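Local coordinates for protein dihydroorotase (Agrobacterium tumefaciens, PDB 2OGJ) that probably acts as a zinc-dependent esterase of the amidohydrolase superfamily, deacetylating acetyl-(R)-mandelate and, less efficiently, acetyl glycolate, at residues Gln33-Gly41 against Val49-Asp58. Sequence-based numbering, arbitrary orientation.
Sequences QSSTDILIG and VGSALQAPAD
D37 and G50 form an antiparallel hydrogen-bonded pair in the hairpin of strands 36-40 and 46-50. G50 N donates to D37 O at 3.1 Å with an N-H...O angle of 154°; the return bond, D37 N to G50 O, is weak. V49 CA lies 3.4 Å from D37 O in a CA-H...O contact. The next pair, I38 with V49, is non-hydrogen-bonded, its side chains side by side, CG2 to CG2 at 4.0 Å; I38 continues onto L341 and F349. After G50 the chain runs back along strand 36-40 over the face that carries D37. L53 reaches inward, its CD1 3.9 Å from L39 CB and close to D37 O. With CG anti to the backbone N (chi1 -179°), the L39 branch is carried out so that CD1 meets A55 CB at 4.0 Å. D37 OD1 lies 3.6 Å from A52 CA, while OD2 accepts a hydrogen bond from N21 N, just after strand 17-20. L39 bonds through its backbone to A47 and A48. One good and one weak backbone bond thus close this end of the hairpin, whereas the returning loop packs on it through van der Waals contacts of L53 and A55, without cross-segment hydrogen bonds.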
ATOM      1  N   GLN A  33      28.068 -53.959   7.685  1.00 78.38           N
ATOM      2  CA  GLN A  33      28.732 -52.851   8.369  1.00 77.13           C
ATOM      3  C   GLN A  33      30.244 -53.074   8.425  1.00 75.18           C
ATOM      4  O   GLN A  33      31.012 -52.151   8.693  1.00 74.08           O
ATOM      5  CB  GLN A  33      28.191 -52.715   9.798  1.00 79.32           C
ATOM      6  CG  GLN A  33      27.584 -51.356  10.131  1.00 82.89           C
ATOM      7  CD  GLN A  33      26.261 -51.101   9.408  1.00 85.69           C
ATOM      8  OE1 GLN A  33      25.314 -51.883   9.529  1.00 88.06           O
ATOM      9  NE2 GLN A  33      26.191 -50.002   8.663  1.00 85.44           N
ATOM     10  N   SER A  34      30.665 -54.307   8.170  1.00 74.05           N
ATOM     11  CA  SER A  34      32.078 -54.667   8.222  1.00 72.48           C
ATOM     12  C   SER A  34      32.891 -54.076   7.087  1.00 70.36           C
ATOM     13  O   SER A  34      32.397 -53.918   5.973  1.00 70.55           O
ATOM     14  CB  SER A  34      32.245 -56.189   8.199  1.00 73.18           C
ATOM     15  OG  SER A  34      31.976 -56.702   6.905  1.00 75.50           O
ATOM     16  N   SER A  35      34.151 -53.775   7.385  1.00 68.63           N
ATOM     17  CA  SER A  35      35.083 -53.207   6.421  1.00 66.47           C
ATOM     18  C   SER A  35      35.099 -53.921   5.074  1.00 64.87           C
ATOM     19  O   SER A  35      34.973 -55.143   4.999  1.00 63.88           O
ATOM     20  CB  SER A  35      36.493 -53.211   7.000  1.00 65.57           C
ATOM     21  OG  SER A  35      37.411 -52.659   6.072  1.00 68.45           O
ATOM     22  N   THR A  36      35.270 -53.141   4.010  1.00 64.50           N
ATOM     23  CA  THR A  36      35.302 -53.675   2.655  1.00 64.42           C
ATOM     24  C   THR A  36      36.145 -52.790   1.752  1.00 63.18           C
ATOM     25  O   THR A  36      36.715 -51.796   2.188  1.00 62.90           O
ATOM     26  CB  THR A  36      33.889 -53.738   2.046  1.00 64.86           C
ATOM     27  OG1 THR A  36      32.923 -53.869   3.093  1.00 67.38           O
ATOM     28  CG2 THR A  36      33.755 -54.940   1.121  1.00 66.05           C
ATOM     29  N   ASP A  37      36.224 -53.175   0.487  1.00 63.10           N
ATOM     30  CA  ASP A  37      36.958 -52.419  -0.515  1.00 63.49           C
ATOM     31  C   ASP A  37      35.971 -52.246  -1.675  1.00 61.72           C
ATOM     32  O   ASP A  37      35.157 -53.135  -1.934  1.00 63.31           O
ATOM     33  CB  ASP A  37      38.198 -53.189  -1.003  1.00 65.25           C
ATOM     34  CG  ASP A  37      39.224 -53.462   0.105  1.00 67.72           C
ATOM     35  OD1 ASP A  37      40.312 -53.961  -0.239  1.00 70.46           O
ATOM     36  OD2 ASP A  37      38.963 -53.197   1.299  1.00 69.82           O
ATOM     37  N   ILE A  38      36.019 -51.103  -2.352  1.00 59.26           N
ATOM     38  CA  ILE A  38      35.119 -50.857  -3.473  1.00 56.77           C
ATOM     39  C   ILE A  38      35.934 -50.472  -4.699  1.00 56.26           C
ATOM     40  O   ILE A  38      36.860 -49.663  -4.616  1.00 54.20           O
ATOM     41  CB  ILE A  38      34.108 -49.723  -3.152  1.00 56.08           C
ATOM     42  CG1 ILE A  38      33.420 -50.004  -1.813  1.00 55.09           C
ATOM     43  CG2 ILE A  38      33.045 -49.632  -4.243  1.00 52.74           C
ATOM     44  CD1 ILE A  38      32.456 -48.913  -1.364  1.00 54.98           C
ATOM     45  N   LEU A  39      35.598 -51.079  -5.832  1.00 56.82           N
ATOM     46  CA  LEU A  39      36.282 -50.794  -7.084  1.00 57.57           C
ATOM     47  C   LEU A  39      35.380 -50.003  -8.040  1.00 57.62           C
ATOM     48  O   LEU A  39      34.300 -50.469  -8.422  1.00 57.01           O
ATOM     49  CB  LEU A  39      36.704 -52.098  -7.758  1.00 59.12           C
ATOM     50  CG  LEU A  39      37.468 -51.924  -9.071  1.00 58.69           C
ATOM     51  CD1 LEU A  39      38.825 -51.349  -8.751  1.00 59.90           C
ATOM     52  CD2 LEU A  39      37.625 -53.242  -9.789  1.00 58.62           C
ATOM     53  N   ILE A  40      35.820 -48.807  -8.418  1.00 57.80           N
ATOM     54  CA  ILE A  40      35.054 -47.974  -9.338  1.00 58.42           C
ATOM     55  C   ILE A  40      35.653 -48.067 -10.740  1.00 59.88           C
ATOM     56  O   ILE A  40      36.864 -47.891 -10.919  1.00 59.51           O
ATOM     57  CB  ILE A  40      35.072 -46.489  -8.933  1.00 57.39           C
ATOM     58  CG1 ILE A  40      34.845 -46.336  -7.424  1.00 56.00           C
ATOM     59  CG2 ILE A  40      34.005 -45.747  -9.721  1.00 55.75           C
ATOM     60  CD1 ILE A  40      33.519 -46.818  -6.942  1.00 55.91           C
ATOM     61  N   GLY A  41      34.803 -48.345 -11.730  1.00 60.94           N
ATOM     62  CA  GLY A  41      35.265 -48.436 -13.106  1.00 61.75           C
ATOM     63  C   GLY A  41      35.461 -47.065 -13.729  1.00 62.70           C
ATOM     64  O   GLY A  41      34.893 -46.081 -13.255  1.00 63.41           O
ATOM     65  N   VAL A  49      32.851 -55.170  -5.109  1.00 57.36           N
ATOM     66  CA  VAL A  49      32.839 -54.850  -3.690  1.00 58.34           C
ATOM     67  C   VAL A  49      33.161 -56.130  -2.918  1.00 60.58           C
ATOM     68  O   VAL A  49      32.423 -57.119  -2.989  1.00 59.15           O
ATOM     69  CB  VAL A  49      31.466 -54.316  -3.239  1.00 57.01           C
ATOM     70  CG1 VAL A  49      31.499 -53.974  -1.747  1.00 54.75           C
ATOM     71  CG2 VAL A  49      31.106 -53.107  -4.062  1.00 54.31           C
ATOM     72  N   GLY A  50      34.268 -56.111  -2.181  1.00 62.92           N
ATOM     73  CA  GLY A  50      34.646 -57.289  -1.433  1.00 65.38           C
ATOM     74  C   GLY A  50      35.776 -57.080  -0.449  1.00 67.23           C
ATOM     75  O   GLY A  50      36.452 -56.053  -0.464  1.00 65.95           O
ATOM     76  N   SER A  51      35.978 -58.092   0.391  1.00 70.15           N
ATOM     77  CA  SER A  51      36.993 -58.105   1.441  1.00 72.03           C
ATOM     78  C   SER A  51      38.422 -57.733   1.006  1.00 72.74           C
ATOM     79  O   SER A  51      39.228 -57.294   1.832  1.00 73.47           O
ATOM     80  CB  SER A  51      36.982 -59.481   2.121  1.00 72.24           C
ATOM     81  OG  SER A  51      37.721 -59.473   3.325  1.00 71.44           O
ATOM     82  N   ALA A  52      38.736 -57.897  -0.275  1.00 72.59           N
ATOM     83  CA  ALA A  52      40.069 -57.548  -0.765  1.00 73.78           C
ATOM     84  C   ALA A  52      40.190 -57.814  -2.255  1.00 74.69           C
ATOM     85  O   ALA A  52      40.714 -58.844  -2.672  1.00 75.61           O
ATOM     86  CB  ALA A  52      41.131 -58.334  -0.006  1.00 73.25           C
ATOM     87  N   LEU A  53      39.716 -56.865  -3.054  1.00 75.17           N
ATOM     88  CA  LEU A  53      39.733 -56.995  -4.505  1.00 75.82           C
ATOM     89  C   LEU A  53      41.100 -56.713  -5.113  1.00 76.65           C
ATOM     90  O   LEU A  53      41.992 -56.194  -4.445  1.00 77.39           O
ATOM     91  CB  LEU A  53      38.710 -56.036  -5.106  1.00 74.37           C
ATOM     92  CG  LEU A  53      37.472 -55.795  -4.245  1.00 71.77           C
ATOM     93  CD1 LEU A  53      36.635 -54.687  -4.860  1.00 72.75           C
ATOM     94  CD2 LEU A  53      36.677 -57.075  -4.114  1.00 70.79           C
ATOM     95  N   GLN A  54      41.259 -57.060  -6.386  1.00 77.82           N
ATOM     96  CA  GLN A  54      42.506 -56.815  -7.091  1.00 79.73           C
ATOM     97  C   GLN A  54      42.195 -55.828  -8.209  1.00 81.29           C
ATOM     98  O   GLN A  54      41.081 -55.823  -8.727  1.00 81.90           O
ATOM     99  CB  GLN A  54      43.039 -58.106  -7.663  1.00 80.35           C
ATOM    100  CG  GLN A  54      43.426 -59.159  -6.635  1.00 61.17           C
ATOM    101  CD  GLN A  54      42.238 -59.686  -5.855  1.00 61.17           C
ATOM    102  OE1 GLN A  54      41.264 -60.168  -6.433  1.00 61.17           O
ATOM    103  NE2 GLN A  54      42.318 -59.604  -4.534  1.00 61.17           N
ATOM    104  N   ALA A  55      43.161 -54.993  -8.582  1.00 83.08           N
ATOM    105  CA  ALA A  55      42.927 -54.012  -9.642  1.00 85.27           C
ATOM    106  C   ALA A  55      44.110 -53.834 -10.605  1.00 86.71           C
ATOM    107  O   ALA A  55      45.235 -54.241 -10.306  1.00 87.11           O
ATOM    108  CB  ALA A  55      42.542 -52.663  -9.027  1.00 85.08           C
ATOM    109  N   PRO A  56      43.858 -53.229 -11.782  1.00 87.93           N
ATOM    110  CA  PRO A  56      44.863 -52.972 -12.827  1.00 88.41           C
ATOM    111  C   PRO A  56      45.922 -51.944 -12.408  1.00 88.82           C
ATOM    112  O   PRO A  56      46.695 -52.162 -11.469  1.00 88.50           O
ATOM    113  CB  PRO A  56      44.018 -52.458 -13.998  1.00 88.87           C
ATOM    114  CG  PRO A  56      42.662 -53.069 -13.759  1.00 88.38           C
ATOM    115  CD  PRO A  56      42.507 -52.894 -12.273  1.00 88.55           C
ATOM    116  N   ALA A  57      45.960 -50.837 -13.146  1.00 89.22           N
ATOM    117  CA  ALA A  57      46.870 -49.726 -12.869  1.00 89.23           C
ATOM    118  C   ALA A  57      45.913 -48.578 -12.544  1.00 89.07           C
ATOM    119  O   ALA A  57      45.454 -47.860 -13.439  1.00 88.99           O
ATOM    120  CB  ALA A  57      47.699 -49.399 -14.103  1.00 88.55           C
ATOM    121  N   ASP A  58      45.602 -48.420 -11.259  1.00 88.75           N
ATOM    122  CA  ASP A  58      44.648 -47.404 -10.827  1.00 87.64           C
ATOM    123  C   ASP A  58      44.865 -46.810  -9.435  1.00 86.26           C
ATOM    124  O   ASP A  58      45.424 -47.457  -8.549  1.00 86.24           O
ATOM    125  CB  ASP A  58      43.247 -48.002 -10.895  1.00 88.85           C
ATOM    126  CG  ASP A  58      43.181 -49.386 -10.280  1.00 89.03           C
ATOM    127  OD1 ASP A  58      43.559 -50.359 -10.966  1.00 88.84           O
ATOM    128  OD2 ASP A  58      42.766 -49.496  -9.105  1.00 89.91           O
TER